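PDB 5T7A: BH0236 protein from Bacillus halodurans, which probably binds beta-1,3-glucan as a family 56 carbohydrate-binding module, helping its parent protein to recognise and hydrolyse that polysaccharide. Local coordinates for residues A37-I42 and L96-T101; G44-I49 and E84-N89; I49-T54 and F100-L105; V60-K65 and Y74-R79. One frame throughout, in Å; residues are numbered along the deposited sequence. Where two conformers were deposited one is given.

Interaction 1 of 4, residues A37-I42 and L96-T101; sequences AGIRGI and LEYSFT. With EDO (1,2-ethanediol), chain E.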
# COMPACT_ATOMS: atom_id res chain seq x y z
N ALA A 37 -3.62 1.52 -6.61
CA ALA A 37 -2.80 1.41 -5.42
C ALA A 37 -1.36 1.65 -5.77
O ALA A 37 -0.96 1.46 -6.91
CB ALA A 37 -2.92 0.03 -4.76
N GLY A 38 -0.54 2.09 -4.80
CA GLY A 38 0.81 2.35 -5.18
C GLY A 38 1.55 3.18 -4.14
O GLY A 38 1.25 3.14 -2.94
N ILE A 39 2.54 3.91 -4.64
CA ILE A 39 3.42 4.75 -3.82
C ILE A 39 3.24 6.21 -4.23
O ILE A 39 3.29 6.53 -5.42
CB ILE A 39 4.87 4.34 -3.98
CG1 ILE A 39 5.06 2.83 -3.68
CG2 ILE A 39 5.75 5.19 -3.09
CD1 ILE A 39 4.67 2.30 -2.32
N ARG A 40 3.07 7.11 -3.25
CA ARG A 40 2.98 8.52 -3.50
C ARG A 40 3.65 9.30 -2.34
O ARG A 40 4.19 8.66 -1.43
CB ARG A 40 1.53 8.96 -3.74
CG ARG A 40 0.65 8.85 -2.53
CD ARG A 40 -0.78 9.23 -2.94
NE ARG A 40 -1.70 9.19 -1.84
CZ ARG A 40 -3.00 9.05 -1.92
NH1 ARG A 40 -3.62 8.86 -3.08
NH2 ARG A 40 -3.72 9.03 -0.84
N GLY A 41 3.65 10.64 -2.40
CA GLY A 41 4.18 11.36 -1.25
C GLY A 41 5.67 11.08 -0.94
O GLY A 41 6.05 11.02 0.23
N ILE A 42 6.49 10.94 -1.97
CA ILE A 42 7.88 10.54 -1.77
C ILE A 42 8.70 11.78 -1.32
O ILE A 42 8.67 12.84 -1.99
CB ILE A 42 8.42 9.94 -3.03
CG1 ILE A 42 7.67 8.63 -3.32
CG2 ILE A 42 9.92 9.71 -2.90
CD1 ILE A 42 7.77 8.18 -4.75
N LEU A 96 10.91 -1.97 -1.33
CA LEU A 96 9.68 -2.14 -0.55
C LEU A 96 8.74 -3.01 -1.38
O LEU A 96 8.40 -2.70 -2.51
CB LEU A 96 9.07 -0.76 -0.27
CG LEU A 96 7.64 -0.78 0.31
CD1 LEU A 96 7.67 -1.27 1.74
CD2 LEU A 96 7.13 0.65 0.27
N GLU A 97 8.32 -4.13 -0.78
CA GLU A 97 7.31 -4.99 -1.40
C GLU A 97 6.05 -4.87 -0.56
O GLU A 97 6.12 -4.84 0.66
CB GLU A 97 7.80 -6.43 -1.55
CG GLU A 97 8.79 -6.56 -2.74
CD GLU A 97 9.33 -7.95 -2.81
OE1 GLU A 97 10.17 -8.26 -1.94
OE2 GLU A 97 8.90 -8.70 -3.73
N TYR A 98 4.88 -4.87 -1.21
CA TYR A 98 3.66 -4.56 -0.50
C TYR A 98 2.49 -5.19 -1.21
O TYR A 98 2.47 -5.35 -2.43
CB TYR A 98 3.43 -3.05 -0.37
CG TYR A 98 3.38 -2.29 -1.66
CD1 TYR A 98 4.55 -1.91 -2.33
CD2 TYR A 98 2.18 -1.86 -2.22
CE1 TYR A 98 4.53 -1.22 -3.50
CE2 TYR A 98 2.13 -1.18 -3.37
CZ TYR A 98 3.27 -0.83 -4.03
OH TYR A 98 3.19 -0.13 -5.21
N SER A 99 1.55 -5.68 -0.40
CA SER A 99 0.30 -6.27 -0.91
C SER A 99 -0.82 -5.82 -0.01
O SER A 99 -0.55 -5.23 1.06
CB SER A 99 0.37 -7.76 -0.92
OG SER A 99 0.69 -8.26 0.38
N PHE A 100 -2.06 -6.03 -0.45
CA PHE A 100 -3.20 -5.57 0.30
C PHE A 100 -4.21 -6.66 0.55
O PHE A 100 -4.41 -7.53 -0.30
CB PHE A 100 -3.92 -4.42 -0.44
CG PHE A 100 -2.99 -3.28 -0.80
CD1 PHE A 100 -2.75 -2.25 0.08
CD2 PHE A 100 -2.34 -3.27 -2.04
CE1 PHE A 100 -1.90 -1.19 -0.28
CE2 PHE A 100 -1.51 -2.26 -2.37
CZ PHE A 100 -1.26 -1.21 -1.50
N THR A 101 -4.94 -6.49 1.66
CA THR A 101 -6.16 -7.26 1.86
C THR A 101 -7.24 -6.19 2.05
O THR A 101 -7.15 -5.40 2.99
CB THR A 101 -6.03 -8.22 3.06
OG1 THR A 101 -5.04 -9.22 2.80
CG2 THR A 101 -7.37 -8.91 3.32
C1 EDO E . 7.43 -10.77 -0.91
O1 EDO E . 8.14 -11.68 -0.09
C2 EDO E . 7.00 -11.56 -2.11
O2 EDO E . 7.75 -11.18 -3.26
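Strands 37-40 and 96-101 face each other with their axes 9.0 Å apart at closest and their directions at 136°, and A37 lies across from F100, G38 across from Y98 and I39 across from L96. Such a spacing separates layers rather than neighbours within a sheet. The pair illustrates the core of a beta-sandwich, where two layers are joined by side chains, all of them buried here.

I39 carries much of the contact. Its CG1 stands beside the backbone N (chi1 -54°), and a chi2 of the same sign and similar size swings CD1 inward toward strand 96-101. That methyl settles over one face of the Y98 ring, 4.1 Å from the centroid and 28° off the normal, which makes a CH-pi contact. The same CD1 touches the CD2 branch of L96 at 3.9 Å, so it fills the angle between an aromatic face and a leucine methyl.

At the other end of the contact, A37 CB approaches F100 CE2 to 3.6 Å, coming obliquely to the ring. R40 turns away from the core and is held by salt bridges to E82 and E84, while E97 OE2 accepts a hydrogen bond from an ethanediol. The Y98 hydroxyl lies against bare backbone: G38 CA comes to 3.4 Å from Y98 OH, and I39 CG1 lies 3.8 Å from that same oxygen.

Interaction 2 of 4, residues G44-I49 and E84-N89; sequences GNEVTI and ERVVEN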
# COMPACT_ATOMS: atom_id res chain seq x y z
N GLY A 44 12.42 12.80 1.30
CA GLY A 44 13.65 12.17 1.67
C GLY A 44 13.52 11.17 2.79
O GLY A 44 14.35 10.31 2.90
N ASN A 45 12.52 11.30 3.66
CA ASN A 45 12.43 10.42 4.83
C ASN A 45 11.18 9.58 4.86
O ASN A 45 10.86 8.97 5.92
CB ASN A 45 12.62 11.22 6.11
CG ASN A 45 11.49 12.21 6.42
OD1 ASN A 45 10.36 12.14 5.92
ND2 ASN A 45 11.80 13.13 7.33
N GLU A 46 10.36 9.64 3.79
CA GLU A 46 9.12 8.82 3.84
C GLU A 46 8.52 8.65 2.47
O GLU A 46 8.82 9.37 1.54
CB GLU A 46 8.06 9.38 4.76
CG GLU A 46 7.32 10.57 4.29
CD GLU A 46 6.23 11.04 5.24
OE1 GLU A 46 6.47 11.17 6.45
OE2 GLU A 46 5.10 11.31 4.77
N VAL A 47 7.71 7.60 2.34
CA VAL A 47 6.81 7.44 1.18
C VAL A 47 5.50 7.06 1.76
O VAL A 47 5.41 6.55 2.92
CB VAL A 47 7.26 6.36 0.15
CG1 VAL A 47 8.72 6.59 -0.28
CG2 VAL A 47 7.13 4.95 0.70
N THR A 48 4.43 7.22 0.96
CA THR A 48 3.11 6.77 1.38
C THR A 48 2.61 5.67 0.48
O THR A 48 2.53 5.85 -0.72
CB THR A 48 2.09 7.92 1.41
OG1 THR A 48 2.50 8.86 2.43
CG2 THR A 48 0.69 7.38 1.73
N ILE A 49 2.29 4.53 1.06
CA ILE A 49 1.54 3.48 0.32
C ILE A 49 0.10 3.88 0.34
O ILE A 49 -0.48 4.14 1.43
CB ILE A 49 1.67 2.09 0.96
CG1 ILE A 49 3.15 1.66 1.05
CG2 ILE A 49 0.92 1.05 0.12
CD1 ILE A 49 3.38 0.42 1.89
N GLU A 84 -4.18 4.77 3.54
CA GLU A 84 -2.76 5.13 3.50
C GLU A 84 -1.96 4.47 4.58
O GLU A 84 -2.50 4.20 5.69
CB GLU A 84 -2.58 6.63 3.71
CG GLU A 84 -3.18 7.40 2.58
CD GLU A 84 -3.11 8.93 2.74
OE1 GLU A 84 -3.42 9.44 3.88
OE2 GLU A 84 -2.84 9.60 1.70
N ARG A 85 -0.69 4.21 4.28
CA ARG A 85 0.30 3.81 5.27
C ARG A 85 1.61 4.52 4.89
O ARG A 85 2.18 4.28 3.84
CB ARG A 85 0.47 2.32 5.34
CG ARG A 85 1.61 1.86 6.22
CD ARG A 85 1.29 1.93 7.66
NE ARG A 85 2.52 1.67 8.44
CZ ARG A 85 2.50 1.74 9.76
NH1 ARG A 85 1.36 1.97 10.39
NH2 ARG A 85 3.64 1.55 10.43
N VAL A 86 2.15 5.28 5.83
CA VAL A 86 3.45 5.95 5.66
C VAL A 86 4.56 4.97 6.06
O VAL A 86 4.49 4.30 7.10
CB VAL A 86 3.50 7.27 6.49
CG1 VAL A 86 4.87 7.92 6.40
CG2 VAL A 86 2.47 8.27 6.01
N VAL A 87 5.55 4.83 5.21
CA VAL A 87 6.71 4.02 5.47
C VAL A 87 7.87 4.99 5.59
O VAL A 87 8.19 5.73 4.65
CB VAL A 87 6.99 3.05 4.36
CG1 VAL A 87 8.25 2.24 4.66
CG2 VAL A 87 5.81 2.12 4.22
N GLU A 88 8.43 5.01 6.81
CA GLU A 88 9.50 6.00 7.10
C GLU A 88 10.88 5.43 6.95
O GLU A 88 11.11 4.21 7.07
CB GLU A 88 9.34 6.58 8.52
CG GLU A 88 8.01 7.24 8.77
CD GLU A 88 7.95 7.88 10.12
OE1 GLU A 88 7.79 7.14 11.11
OE2 GLU A 88 8.10 9.12 10.18
N ASN A 89 11.81 6.29 6.58
CA ASN A 89 13.23 5.99 6.53
C ASN A 89 13.77 4.97 5.57
O ASN A 89 14.80 4.37 5.85
CB ASN A 89 13.77 5.80 7.96
CG ASN A 89 13.50 7.01 8.80
OD1 ASN A 89 12.93 6.91 9.89
ND2 ASN A 89 13.81 8.20 8.23
O HOH W 1 15.14 8.69 5.87
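E46 and E88 face each other as a non-hydrogen-bonded pair in an antiparallel ladder joining adjacent strands 46-49 and 84-88. The hydrogen-bonded pairs on the ladder are V47 with V87 and I49 with R85, each closed by two N-H...O=C bonds. Past the strands, N89 N reaches N45 O at 2.9 Å, but from well above the carbonyl plane, 57° out of it.

Along E46, CB lies 3.7 Å from V87 O and also meets V86 CG1. A chi1 of 75° tucks CG in over the backbone, and the chain then runs extended across V86. CG passes V86 CG1 at the limit of contact, 4.2 Å. V86 CG1 sits over a face of the E46 carboxylate, almost straight above CD, 3.6 Å from CD and OE1 and 3.8 Å from OE2. The other branch of V86, CG2, lies 3.6 Å from T48 OG1.

On the face that carries V47, I49 and V87 the packing is apolar: I49 CD1 packs on V87 CG2 at 3.8 Å, and V47 stands beside V87, pointing the same way. E84, next to T48 CG2, spends its charge on R40 and R79. At the exposed end E46 OE1 and E88 OE2 are 4.6 Å apart, like charges that solvent probably screens; their proximity might raise the proton affinity of one of them slightly.

Interaction 3 of 4, residues I49-T54 and F100-L105; sequences IFFAPT and FTYEKL. With EDO (1,2-ethanediol), chain C.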
# COMPACT_ATOMS: atom_id res chain seq x y z
N ILE A 49 2.29 4.53 1.06
CA ILE A 49 1.54 3.48 0.32
C ILE A 49 0.10 3.88 0.34
O ILE A 49 -0.48 4.14 1.43
CB ILE A 49 1.67 2.09 0.96
CG1 ILE A 49 3.15 1.66 1.05
CG2 ILE A 49 0.92 1.05 0.12
CD1 ILE A 49 3.38 0.42 1.89
N PHE A 50 -0.53 3.89 -0.84
CA PHE A 50 -1.94 4.28 -0.91
C PHE A 50 -2.73 3.18 -1.59
O PHE A 50 -2.24 2.46 -2.43
CB PHE A 50 -2.18 5.58 -1.61
CG PHE A 50 -2.01 5.54 -3.12
CD1 PHE A 50 -0.74 5.64 -3.68
CD2 PHE A 50 -3.10 5.36 -3.96
CE1 PHE A 50 -0.59 5.63 -5.07
CE2 PHE A 50 -2.96 5.31 -5.36
CZ PHE A 50 -1.71 5.47 -5.92
N PHE A 51 -3.99 3.14 -1.24
CA PHE A 51 -4.98 2.18 -1.82
C PHE A 51 -6.32 2.91 -1.95
O PHE A 51 -6.89 3.38 -0.96
CB PHE A 51 -5.09 0.97 -0.90
CG PHE A 51 -5.96 -0.16 -1.45
CD1 PHE A 51 -5.37 -1.18 -2.20
CD2 PHE A 51 -7.34 -0.16 -1.27
CE1 PHE A 51 -6.13 -2.21 -2.75
CE2 PHE A 51 -8.07 -1.16 -1.79
CZ PHE A 51 -7.50 -2.16 -2.54
N ALA A 52 -6.77 3.09 -3.17
CA ALA A 52 -7.95 3.91 -3.48
C ALA A 52 -8.97 3.00 -4.17
O ALA A 52 -8.96 2.83 -5.41
CB ALA A 52 -7.55 5.09 -4.38
N PRO A 53 -9.87 2.39 -3.40
CA PRO A 53 -10.77 1.43 -3.99
C PRO A 53 -11.89 2.10 -4.75
O PRO A 53 -12.28 3.21 -4.45
CB PRO A 53 -11.29 0.63 -2.79
CG PRO A 53 -11.32 1.71 -1.72
CD PRO A 53 -10.05 2.50 -1.93
N THR A 54 -12.38 1.43 -5.77
CA THR A 54 -13.53 1.90 -6.55
C THR A 54 -14.84 1.75 -5.88
O THR A 54 -15.79 2.45 -6.20
CB THR A 54 -13.54 1.22 -7.93
OG1 THR A 54 -13.44 -0.19 -7.78
CG2 THR A 54 -12.40 1.75 -8.78
N PHE A 100 -2.06 -6.03 -0.45
CA PHE A 100 -3.20 -5.57 0.30
C PHE A 100 -4.21 -6.66 0.55
O PHE A 100 -4.41 -7.53 -0.30
CB PHE A 100 -3.92 -4.42 -0.44
CG PHE A 100 -2.99 -3.28 -0.80
CD1 PHE A 100 -2.75 -2.25 0.08
CD2 PHE A 100 -2.34 -3.27 -2.04
CE1 PHE A 100 -1.90 -1.19 -0.28
CE2 PHE A 100 -1.51 -2.26 -2.37
CZ PHE A 100 -1.26 -1.21 -1.50
N THR A 101 -4.94 -6.49 1.66
CA THR A 101 -6.16 -7.26 1.86
C THR A 101 -7.24 -6.19 2.05
O THR A 101 -7.15 -5.40 2.99
CB THR A 101 -6.03 -8.22 3.06
OG1 THR A 101 -5.04 -9.22 2.80
CG2 THR A 101 -7.37 -8.91 3.32
N TYR A 102 -8.24 -6.21 1.18
CA TYR A 102 -9.28 -5.21 1.18
C TYR A 102 -10.65 -5.81 1.23
O TYR A 102 -10.93 -6.82 0.65
CB TYR A 102 -9.19 -4.30 -0.05
CG TYR A 102 -9.31 -4.96 -1.36
CD1 TYR A 102 -8.24 -5.56 -1.98
CD2 TYR A 102 -10.55 -4.89 -2.07
CE1 TYR A 102 -8.40 -6.14 -3.24
CE2 TYR A 102 -10.69 -5.46 -3.30
CZ TYR A 102 -9.62 -6.07 -3.92
OH TYR A 102 -9.75 -6.64 -5.15
N GLU A 103 -11.51 -5.14 1.96
CA GLU A 103 -12.90 -5.59 2.05
C GLU A 103 -13.67 -4.96 0.85
O GLU A 103 -13.40 -3.81 0.42
CB GLU A 103 -13.46 -5.10 3.35
CG GLU A 103 -14.85 -5.62 3.69
CD GLU A 103 -15.97 -4.75 3.19
OE1 GLU A 103 -15.77 -3.60 2.73
OE2 GLU A 103 -17.13 -5.25 3.26
N LYS A 104 -14.64 -5.68 0.33
CA LYS A 104 -15.52 -5.12 -0.71
C LYS A 104 -16.87 -5.81 -0.61
O LYS A 104 -16.99 -6.95 -0.98
CB LYS A 104 -14.93 -5.34 -2.12
CG LYS A 104 -15.80 -4.77 -3.26
CD LYS A 104 -15.16 -4.82 -4.65
CE LYS A 104 -15.23 -6.24 -5.21
NZ LYS A 104 -15.37 -6.31 -6.67
N LEU A 105 -17.87 -5.10 -0.12
CA LEU A 105 -19.28 -5.62 -0.15
C LEU A 105 -19.43 -6.94 0.65
O LEU A 105 -20.26 -7.78 0.30
CB LEU A 105 -19.78 -5.78 -1.59
CG LEU A 105 -19.79 -4.45 -2.34
CD1 LEU A 105 -20.12 -4.70 -3.81
CD2 LEU A 105 -20.66 -3.38 -1.72
C1 EDO C . -13.08 -9.30 -6.15
O1 EDO C . -13.10 -8.29 -7.23
C2 EDO C . -13.04 -10.64 -6.83
O2 EDO C . -14.28 -10.90 -7.42
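F51 drives its ring into the hollow between F100 and Y102, two residues whose side chains rise from the same side of strand 100-103. The strands, 49-53 and 100-103, belong to opposite layers of the sandwich and run in roughly the same direction, 9.8 Å apart at their closest. Across such a gap contact is made by bulky groups, and three rings form an aromatic cluster.

With CG anti to the backbone N (chi1 -174°), the F51 ring extends from its own strand into the core. One corner, CD1, sits over a face of the F100 ring, 3.5 Å from CG of that residue and nearer the rim than the middle. The ring's outer end, CZ, comes over a face of Y102, 3.5 Å from its CD1. Neither pair is a true stack or an edge-to-face contact: the planes of F51 and F100 meet at 46°, those of F51 and Y102 at 38°. With this tilt, two corners of one ring bear on the faces of two others.

I49 fills the next notch. Its CG2 methyl lies at the edge of the F100 ring, near the ring plane and 3.5 Å from CZ, while F51 occupies a face. Y35 stacks on F51 from the neighbouring strand.

The polar ends have partners outside the two strands. Y102 OH is hydrogen-bonded to D34, and K104 NZ is salt-bridged to D34 and gives a hydrogen bond to an ethanediol. The contact between the strands therefore rests on dispersion and close fit, with the buried tyrosine's hydroxyl satisfied by D34.

Interaction 4 of 4, residues V60-K65 and Y74-R79; sequences VDVHLK and YRMTER. With EDO (1,2-ethanediol), chain E.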
# COMPACT_ATOMS: atom_id res chain seq x y z
N VAL A 60 -8.96 -1.78 5.02
CA VAL A 60 -7.88 -2.30 4.12
C VAL A 60 -6.64 -2.47 4.99
O VAL A 60 -6.28 -1.58 5.74
CB VAL A 60 -7.55 -1.28 3.01
CG1 VAL A 60 -6.49 -1.84 2.13
CG2 VAL A 60 -8.80 -0.97 2.20
N ASP A 61 -6.03 -3.66 4.92
CA ASP A 61 -4.73 -3.96 5.51
C ASP A 61 -3.64 -3.95 4.43
O ASP A 61 -3.90 -4.32 3.28
CB ASP A 61 -4.71 -5.31 6.14
CG ASP A 61 -5.67 -5.43 7.32
OD1 ASP A 61 -6.00 -4.42 7.94
OD2 ASP A 61 -6.12 -6.57 7.61
N VAL A 62 -2.45 -3.50 4.83
CA VAL A 62 -1.29 -3.63 4.00
C VAL A 62 -0.29 -4.57 4.61
O VAL A 62 -0.14 -4.62 5.85
CB VAL A 62 -0.66 -2.24 3.70
CG1 VAL A 62 -0.15 -1.53 4.96
CG2 VAL A 62 0.42 -2.35 2.66
N HIS A 63 0.34 -5.36 3.76
CA HIS A 63 1.39 -6.37 4.12
C HIS A 63 2.65 -5.86 3.45
O HIS A 63 2.62 -5.51 2.27
CB HIS A 63 1.02 -7.73 3.55
CG HIS A 63 -0.41 -8.09 3.77
ND1 HIS A 63 -0.95 -8.29 5.04
CD2 HIS A 63 -1.45 -8.18 2.92
CE1 HIS A 63 -2.24 -8.51 4.94
NE2 HIS A 63 -2.58 -8.46 3.67
N LEU A 64 3.76 -5.68 4.22
CA LEU A 64 4.96 -5.11 3.60
C LEU A 64 6.21 -5.77 4.08
O LEU A 64 6.27 -6.32 5.19
CB LEU A 64 4.98 -3.59 3.72
CG LEU A 64 5.03 -2.97 5.11
CD1 LEU A 64 6.48 -2.94 5.54
CD2 LEU A 64 4.39 -1.57 5.11
N LYS A 65 7.22 -5.70 3.22
CA LYS A 65 8.58 -6.11 3.60
C LYS A 65 9.54 -5.18 2.97
O LYS A 65 9.35 -4.72 1.84
CB LYS A 65 8.88 -7.47 2.99
CG LYS A 65 8.06 -8.62 3.41
CD LYS A 65 8.29 -9.76 2.40
CE LYS A 65 7.51 -10.95 2.85
NZ LYS A 65 8.02 -12.22 2.26
N TYR A 74 -0.34 -4.11 8.68
CA TYR A 74 -0.89 -2.93 9.31
C TYR A 74 -2.28 -2.65 8.75
O TYR A 74 -2.53 -2.84 7.55
CB TYR A 74 -0.07 -1.68 9.07
CG TYR A 74 1.37 -1.74 9.49
CD1 TYR A 74 1.74 -1.54 10.82
CD2 TYR A 74 2.38 -2.08 8.60
CE1 TYR A 74 3.06 -1.62 11.21
CE2 TYR A 74 3.70 -2.10 8.96
CZ TYR A 74 4.07 -1.85 10.29
OH TYR A 74 5.38 -1.97 10.71
N ARG A 75 -3.18 -2.21 9.62
CA ARG A 75 -4.44 -1.61 9.18
C ARG A 75 -4.10 -0.25 8.65
O ARG A 75 -3.52 0.58 9.39
CB ARG A 75 -5.46 -1.60 10.34
CG ARG A 75 -6.77 -0.89 10.02
CD ARG A 75 -7.58 -1.60 8.97
NE ARG A 75 -7.92 -2.99 9.28
CZ ARG A 75 -8.88 -3.35 10.13
NH1 ARG A 75 -9.64 -2.47 10.71
NH2 ARG A 75 -9.10 -4.61 10.37
N MET A 76 -4.47 0.04 7.41
CA MET A 76 -4.26 1.32 6.81
C MET A 76 -5.19 2.33 7.45
O MET A 76 -6.23 1.97 8.07
CB MET A 76 -4.42 1.21 5.28
CG MET A 76 -3.48 0.18 4.67
SD MET A 76 -3.59 0.23 2.82
CE MET A 76 -2.49 1.55 2.42
N THR A 77 -4.84 3.59 7.27
CA THR A 77 -5.65 4.72 7.73
C THR A 77 -6.52 5.25 6.64
O THR A 77 -6.04 5.56 5.56
CB THR A 77 -4.77 5.82 8.25
OG1 THR A 77 -3.96 5.28 9.32
CG2 THR A 77 -5.66 6.96 8.82
N GLU A 78 -7.81 5.40 6.91
CA GLU A 78 -8.76 5.90 5.93
C GLU A 78 -8.79 7.40 5.91
O GLU A 78 -8.86 8.02 6.97
CB GLU A 78 -10.18 5.39 6.22
CG GLU A 78 -11.22 5.56 5.11
CD GLU A 78 -11.99 6.87 5.14
OE1 GLU A 78 -11.92 7.61 6.16
OE2 GLU A 78 -12.69 7.16 4.14
N ARG A 79 -8.81 7.98 4.72
CA ARG A 79 -8.96 9.40 4.60
C ARG A 79 -9.67 9.67 3.27
O ARG A 79 -9.13 9.36 2.23
CB ARG A 79 -7.57 10.06 4.60
CG ARG A 79 -7.56 11.59 4.58
CD ARG A 79 -6.17 12.21 4.76
NE ARG A 79 -5.19 11.84 3.72
CZ ARG A 79 -5.08 12.40 2.50
NH1 ARG A 79 -5.88 13.40 2.11
NH2 ARG A 79 -4.15 11.97 1.66
C1 EDO E . 7.43 -10.77 -0.91
O1 EDO E . 8.14 -11.68 -0.09
C2 EDO E . 7.00 -11.56 -2.11
O2 EDO E . 7.75 -11.18 -3.26
O HOH W 2 -8.04 -7.01 9.26
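The guanidinium of R75 and the carboxylate of D61 lie nearly coplanar, their planes 15° apart, and meet edge to edge. R75 NE points at D61 OD1 in a salt bridge, meeting it on the syn side at 2.7 Å, with the oxygen in the guanidinium plane. A water at the same guanidinium's edge completes the link, donating to D61 OD2 and accepting from R75 NH2 at 2.8 Å. Bends at chi2 (67°) and chi3 bring NE round to the side of D61. The Y74 ring has aliphatic groups at its edge: L64 CD2, 3.9 Å from Y74 CE2, and V62 CG1, both near the ring plane; R85 lies over a face in a cation-pi contact.

The backbone that carries these groups is a beta hairpin, strand 60-66 followed by strand 72-79. V62 and Y74 exchange two backbone hydrogen bonds, and M76 N donates to V60 O at 2.9 Å. Around M76 the second strand is interrupted, and 77-79 diverges to pair with strand 82-88.

On the face opposite the salt bridge, M76 CG packs on V62 CG1 at 3.8 Å, the two side chains crossing at about a right angle. The sulfur goes further, touching V60 CG1 at 3.6 Å.

Interactions 1 and 3 are buried contacts between the layers of the sandwich, sharing F100 on strand 95-103 and depending on methyls and rings. Interactions 2 and 4 lie within the sheet and combine backbone ladders with more exposed charged groups; the salt bridge of interaction 4 contrasts with the neighbouring carboxylates of interaction 2. I49 serves both kinds, paired with R85 in interaction 2 while its CG2 meets F100 in interaction 3. Charge also ties the sites together: E84 of interaction 2 bridges R40 of interaction 1 and R79 of interaction 4. T101, in the strand used by interactions 1 and 3, probably hydrogen-bonds H63 of interaction 4, joining core strand to hairpin.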